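Local coordinates for beta-agarase D (PDB 4ASM), which cleaves the beta-1,4-linkages of agarose at random with retention of anomeric configuration, the chain here being its family 16 glycoside hydrolase catalytic domain, at residues Ser96-Ala101 with Glu117-Cys122; Val141-Leu146 with Gly168-Asp173. One frame throughout, in Å; residues are numbered along the deposited sequence.

Following the chain from the N terminus, contact 1 comes first: after strand 90-96 the chain turns out through 96-101, passes along strand 102-106 and returns on strand 112-125, where 117-122 closes the excursion. Contact 2 opens only after that one has closed. The chain leaves strand 133-140 through loop 141-146, runs out and back along strands 147-153 and 159-166, and is closed by loop 168-173. The two closures therefore follow one another in series, neither enclosing nor crossing the other. Their centres lie about 16 Å apart, yet they meet where Thr-118 CG2 packs 4.1 Å from Leu-146 CD2, and Pro-338 is a neighbour of both, linking a surface strand pair and its turn to a buried loop pair.

Contact 1. Residues Ser96-Ala101 with Glu117-Cys122; sequences SRIPGA and ETRAGC
Arg-119 takes hold of Ser-96 side-on, its NE and NH2 both pointing N-H groups at the one hydroxyl oxygen. Ser-96 OG lies in the guanidinium plane, 2.9 Å from Arg-119 NE and 3.0 Å from Arg-119 NH2. A bend at chi3 (-53°) brings the flat group round to that hydroxyl. Over one guanidinium face, displaced toward the rim, sits Ile-98, with its CG1 3.4 Å from Arg-119 NH1. Putting a leucine here removes the guanidinium, which would probably cost Ser-96 OG its two in-plane donors and deprive Ile-98 of the flat surface it packs on.

Arg-97 takes the other side of the paired backbones. Its CD lies 3.2 Å from Glu-117 O, and its NE bonds to Thr-118 OG1 at 3.1 Å, the hydroxyl tilted out of the guanidinium plane; the second bond, from NH2, is weak. Between these two side-chain pairs the backbones are themselves bonded: Ser-96 N gives to Arg-119 O, and Arg-119 N to Ser-96 O at 2.8 Å. Farther out, Glu-117 N bonds to Ala-101 O at 3.0 Å, approaching from above the carbonyl plane, while a water joins Ile-98 N to Glu-117 O.

The second shell fixes the polar ends. Ser-96 OG also bonds to His-83 NE2, a residue that by similarity binds substrate; Thr-118 OG1 bonds to Asp-327, and Arg-97 NH1 to Pro-338 O. The whole is an antiparallel hydrogen-bonded pair at a strand end, opening into a type II turn from Ile-98 to Ala-101, on the beta-sandwich (jelly-roll) fold of family GH16.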
loop_
_atom_site.group_PDB
_atom_site.type_symbol
_atom_site.label_atom_id
_atom_site.label_comp_id
_atom_site.label_asym_id
_atom_site.label_seq_id
_atom_site.Cartn_x
_atom_site.Cartn_y
_atom_site.Cartn_z
ATOM N N SER A 96 -13.276 7.473 -11.925
ATOM C CA SER A 96 -14.100 7.786 -13.091
ATOM C C SER A 96 -13.270 8.586 -14.081
ATOM O O SER A 96 -12.158 9.018 -13.757
ATOM C CB SER A 96 -15.337 8.598 -12.685
ATOM O OG SER A 96 -14.955 9.917 -12.292
ATOM N N ARG A 97 -13.804 8.783 -15.287
ATOM C CA ARG A 97 -13.150 9.641 -16.264
ATOM C C ARG A 97 -14.151 10.616 -16.854
ATOM O O ARG A 97 -15.323 10.267 -17.068
ATOM C CB ARG A 97 -12.542 8.805 -17.393
ATOM C CG ARG A 97 -11.430 7.862 -16.956
ATOM C CD ARG A 97 -10.306 7.878 -17.976
ATOM N NE ARG A 97 -9.183 7.006 -17.636
ATOM C CZ ARG A 97 -9.066 5.750 -18.035
ATOM N NH1 ARG A 97 -10.023 5.180 -18.769
ATOM N NH2 ARG A 97 -7.982 5.061 -17.710
ATOM N N ILE A 98 -13.670 11.820 -17.146
ATOM C CA ILE A 98 -14.456 12.851 -17.830
ATOM C C ILE A 98 -14.088 12.794 -19.314
ATOM O O ILE A 98 -12.892 12.777 -19.642
ATOM C CB ILE A 98 -14.134 14.248 -17.239
ATOM C CG1 ILE A 98 -14.824 14.454 -15.878
ATOM C CG2 ILE A 98 -14.519 15.369 -18.219
ATOM C CD1 ILE A 98 -16.357 14.561 -15.918
ATOM N N PRO A 99 -15.096 12.736 -20.223
ATOM C CA PRO A 99 -14.711 12.635 -21.645
ATOM C C PRO A 99 -13.787 13.779 -22.091
ATOM O O PRO A 99 -14.034 14.951 -21.771
ATOM C CB PRO A 99 -16.055 12.687 -22.386
ATOM C CG PRO A 99 -17.089 12.300 -21.386
ATOM C CD PRO A 99 -16.559 12.689 -20.024
ATOM N N GLY A 100 -12.706 13.432 -22.778
ATOM C CA GLY A 100 -11.751 14.413 -23.311
ATOM C C GLY A 100 -10.722 14.949 -22.334
ATOM O O GLY A 100 -9.849 15.734 -22.722
ATOM N N ALA A 101 -10.824 14.560 -21.056
ATOM C CA ALA A 101 -9.884 15.027 -20.045
ATOM C C ALA A 101 -8.643 14.154 -20.110
ATOM O O ALA A 101 -8.730 12.917 -20.113
ATOM C CB ALA A 101 -10.509 14.989 -18.642
ATOM N N GLU A 117 -7.161 11.179 -18.211
ATOM C CA GLU A 117 -7.093 11.448 -16.778
ATOM C C GLU A 117 -8.039 10.548 -16.005
ATOM O O GLU A 117 -9.187 10.368 -16.380
ATOM C CB GLU A 117 -7.421 12.914 -16.470
ATOM C CG GLU A 117 -7.368 13.225 -14.985
ATOM C CD GLU A 117 -7.402 14.697 -14.683
ATOM O OE1 GLU A 117 -6.449 15.409 -15.061
ATOM O OE2 GLU A 117 -8.381 15.132 -14.043
ATOM N N THR A 118 -7.543 9.984 -14.918
ATOM C CA THR A 118 -8.363 9.132 -14.061
ATOM C C THR A 118 -8.626 9.848 -12.751
ATOM O O THR A 118 -7.709 10.071 -11.950
ATOM C CB THR A 118 -7.687 7.790 -13.788
ATOM O OG1 THR A 118 -7.466 7.135 -15.049
ATOM C CG2 THR A 118 -8.601 6.923 -12.929
ATOM N N ARG A 119 -9.888 10.203 -12.545
ATOM C CA ARG A 119 -10.298 10.841 -11.303
ATOM C C ARG A 119 -10.450 9.742 -10.270
ATOM O O ARG A 119 -10.974 8.678 -10.580
ATOM C CB ARG A 119 -11.631 11.570 -11.503
ATOM C CG ARG A 119 -11.616 12.551 -12.694
ATOM C CD ARG A 119 -12.857 13.457 -12.710
ATOM N NE ARG A 119 -14.109 12.708 -12.635
ATOM C CZ ARG A 119 -15.311 13.268 -12.516
ATOM N NH1 ARG A 119 -15.426 14.601 -12.493
ATOM N NH2 ARG A 119 -16.389 12.495 -12.429
ATOM N N ALA A 120 -10.006 9.994 -9.037
ATOM C CA ALA A 120 -10.021 8.937 -8.013
ATOM C C ALA A 120 -10.052 9.512 -6.604
ATOM O O ALA A 120 -9.535 10.577 -6.363
ATOM C CB ALA A 120 -8.781 8.054 -8.174
ATOM N N GLY A 121 -10.578 8.761 -5.660
ATOM C CA GLY A 121 -10.603 9.255 -4.287
ATOM C C GLY A 121 -9.314 8.963 -3.519
ATOM O O GLY A 121 -8.556 8.044 -3.857
ATOM N N CYS A 122 -9.095 9.737 -2.463
ATOM C CA CYS A 122 -7.939 9.581 -1.592
ATOM C C CYS A 122 -8.329 10.139 -0.243
ATOM O O CYS A 122 -8.860 11.255 -0.183
ATOM C CB CYS A 122 -6.745 10.364 -2.153
ATOM S SG CYS A 122 -5.201 10.098 -1.248
HETATM O O HOH W 1 -11.118 12.488 -16.081
#

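Contact 2. Residues Val141-Leu146 with Gly168-Asp173; sequences VMNSTL and GGPGND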
loop_
_atom_site.group_PDB
_atom_site.type_symbol
_atom_site.label_atom_id
_atom_site.label_comp_id
_atom_site.label_asym_id
_atom_site.label_seq_id
_atom_site.Cartn_x
_atom_site.Cartn_y
_atom_site.Cartn_z
ATOM N N VAL A 141 -10.993 -5.821 -3.132
ATOM C CA VAL A 141 -10.056 -5.272 -4.116
ATOM C C VAL A 141 -10.825 -4.907 -5.390
ATOM O O VAL A 141 -11.679 -5.681 -5.840
ATOM C CB VAL A 141 -8.958 -6.316 -4.426
ATOM C CG1 VAL A 141 -7.992 -5.813 -5.499
ATOM C CG2 VAL A 141 -8.217 -6.713 -3.126
ATOM N N MET A 142 -10.538 -3.753 -5.992
ATOM C CA MET A 142 -11.225 -3.383 -7.226
ATOM C C MET A 142 -10.924 -4.349 -8.354
ATOM O O MET A 142 -9.758 -4.667 -8.611
ATOM C CB MET A 142 -10.841 -1.999 -7.696
ATOM C CG MET A 142 -11.271 -0.909 -6.808
ATOM S SD MET A 142 -11.055 0.695 -7.645
ATOM C CE MET A 142 -9.270 0.618 -7.829
ATOM N N ASN A 143 -11.982 -4.748 -9.058
ATOM C CA ASN A 143 -11.846 -5.522 -10.286
ATOM C C ASN A 143 -11.476 -4.595 -11.455
ATOM O O ASN A 143 -12.238 -4.404 -12.406
ATOM C CB ASN A 143 -13.133 -6.292 -10.587
ATOM C CG ASN A 143 -12.938 -7.282 -11.697
ATOM O OD1 ASN A 143 -11.825 -7.765 -11.915
ATOM N ND2 ASN A 143 -14.000 -7.569 -12.427
ATOM N N SER A 144 -10.289 -4.009 -11.338
ATOM C CA SER A 144 -9.806 -2.935 -12.207
ATOM C C SER A 144 -8.307 -3.061 -12.324
ATOM O O SER A 144 -7.658 -3.593 -11.433
ATOM C CB SER A 144 -10.098 -1.580 -11.565
ATOM O OG SER A 144 -9.691 -0.503 -12.382
ATOM N N THR A 145 -7.758 -2.560 -13.431
ATOM C CA THR A 145 -6.309 -2.528 -13.590
ATOM C C THR A 145 -5.669 -1.397 -12.774
ATOM O O THR A 145 -4.445 -1.320 -12.689
ATOM C CB THR A 145 -5.915 -2.366 -15.055
ATOM O OG1 THR A 145 -6.439 -1.120 -15.525
ATOM C CG2 THR A 145 -6.533 -3.490 -15.888
ATOM N N LEU A 146 -6.494 -0.511 -12.212
ATOM C CA LEU A 146 -6.024 0.517 -11.265
ATOM C C LEU A 146 -5.529 -0.092 -9.970
ATOM O O LEU A 146 -5.866 -1.229 -9.628
ATOM C CB LEU A 146 -7.171 1.471 -10.911
ATOM C CG LEU A 146 -7.702 2.296 -12.072
ATOM C CD1 LEU A 146 -8.998 2.967 -11.657
ATOM C CD2 LEU A 146 -6.693 3.325 -12.557
ATOM N N GLY A 168 -5.737 -5.418 -9.166
ATOM C CA GLY A 168 -6.378 -6.723 -9.047
ATOM C C GLY A 168 -7.137 -7.262 -10.233
ATOM O O GLY A 168 -7.416 -8.475 -10.291
ATOM N N GLY A 169 -7.504 -6.393 -11.165
ATOM C CA GLY A 169 -8.286 -6.840 -12.313
ATOM C C GLY A 169 -7.396 -7.129 -13.504
ATOM O O GLY A 169 -6.483 -6.353 -13.808
ATOM N N PRO A 170 -7.625 -8.265 -14.188
ATOM C CA PRO A 170 -6.810 -8.556 -15.355
ATOM C C PRO A 170 -7.116 -7.691 -16.564
ATOM O O PRO A 170 -6.348 -7.694 -17.507
ATOM C CB PRO A 170 -7.135 -10.029 -15.665
ATOM C CG PRO A 170 -8.494 -10.241 -15.119
ATOM C CD PRO A 170 -8.561 -9.359 -13.871
ATOM N N GLY A 171 -8.219 -6.961 -16.546
ATOM C CA GLY A 171 -8.679 -6.253 -17.742
ATOM C C GLY A 171 -9.617 -7.118 -18.564
ATOM O O GLY A 171 -9.510 -8.337 -18.558
ATOM N N ASN A 172 -10.526 -6.469 -19.276
ATOM C CA ASN A 172 -11.456 -7.198 -20.137
ATOM C C ASN A 172 -10.759 -7.924 -21.281
ATOM O O ASN A 172 -11.318 -8.883 -21.810
ATOM C CB ASN A 172 -12.591 -6.290 -20.618
ATOM C CG ASN A 172 -12.114 -5.141 -21.506
ATOM O OD1 ASN A 172 -10.931 -5.003 -21.827
ATOM N ND2 ASN A 172 -13.058 -4.307 -21.913
ATOM N N ASP A 173 -9.533 -7.513 -21.618
ATOM C CA ASP A 173 -8.711 -8.201 -22.630
ATOM C C ASP A 173 -7.508 -8.921 -22.006
ATOM O O ASP A 173 -6.596 -9.345 -22.719
ATOM C CB ASP A 173 -8.238 -7.210 -23.706
ATOM C CG ASP A 173 -7.406 -6.060 -23.135
ATOM O OD1 ASP A 173 -7.076 -6.123 -21.930
ATOM O OD2 ASP A 173 -7.112 -5.097 -23.880
HETATM O O HOH W 2 -7.347 -3.036 -8.099
#
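The carboxamide of Asn-143 meets the glycine loop with its oxygen, OD1 lying 3.7 Å from Gly-169 CA and a little farther from Pro-170 CD, at the rim of the proline ring. With CG anti to the backbone N (chi1 -170°), the amide swings back toward 168-173 although its CB points away; its ND2 makes a weak hydrogen bond to Asp-348. The other flat group is the peptide carbonyl of Ser-144. Gly-169 N approaches it from above the carbonyl plane, 56° out of it, and the hydrogen bond from Gly-169 N to Ser-144 O measures 2.8 Å. This is the one direct hydrogen bond between the loops.

Packing contacts flank it. Val-141 CG1 rests 4.0 Å from Gly-168 CA, and the Thr-145 methyl CG2 lies 3.5 Å from Gly-169 O, with Gly-171 N a little farther off. The Thr-145 hydroxyl turns instead to Arg-336 O. The backbones come so close at Ser-144 and Gly-169 that a beta carbon on Gly-169 would fall 2.4 Å from Ser-144 N, and one on Gly-168 would run into Val-141 CG1.

A water fills the corner beside the bond, accepting from Gly-168 N at 3.1 Å and lying within hydrogen-bonding distance of Met-142 O and, at 2.8 Å, of Leu-146 O. Within 141-146, Asn-143 centres an inverse gamma turn, and Ser-144 OG accepts from Leu-146 N in an ST turn.

Loop 168-173 follows strand 159-166, which carries the probable nucleophile Glu-160 and proton donor Glu-165. Chemically, the junction rests mainly on backbone: one direct bond, a shared water and a few side-chain contacts from 141-146, mostly onto glycines, with no charge pairing between the loops; the absence of beta carbons at Gly-168 and Gly-169 is what lets the chains come so close.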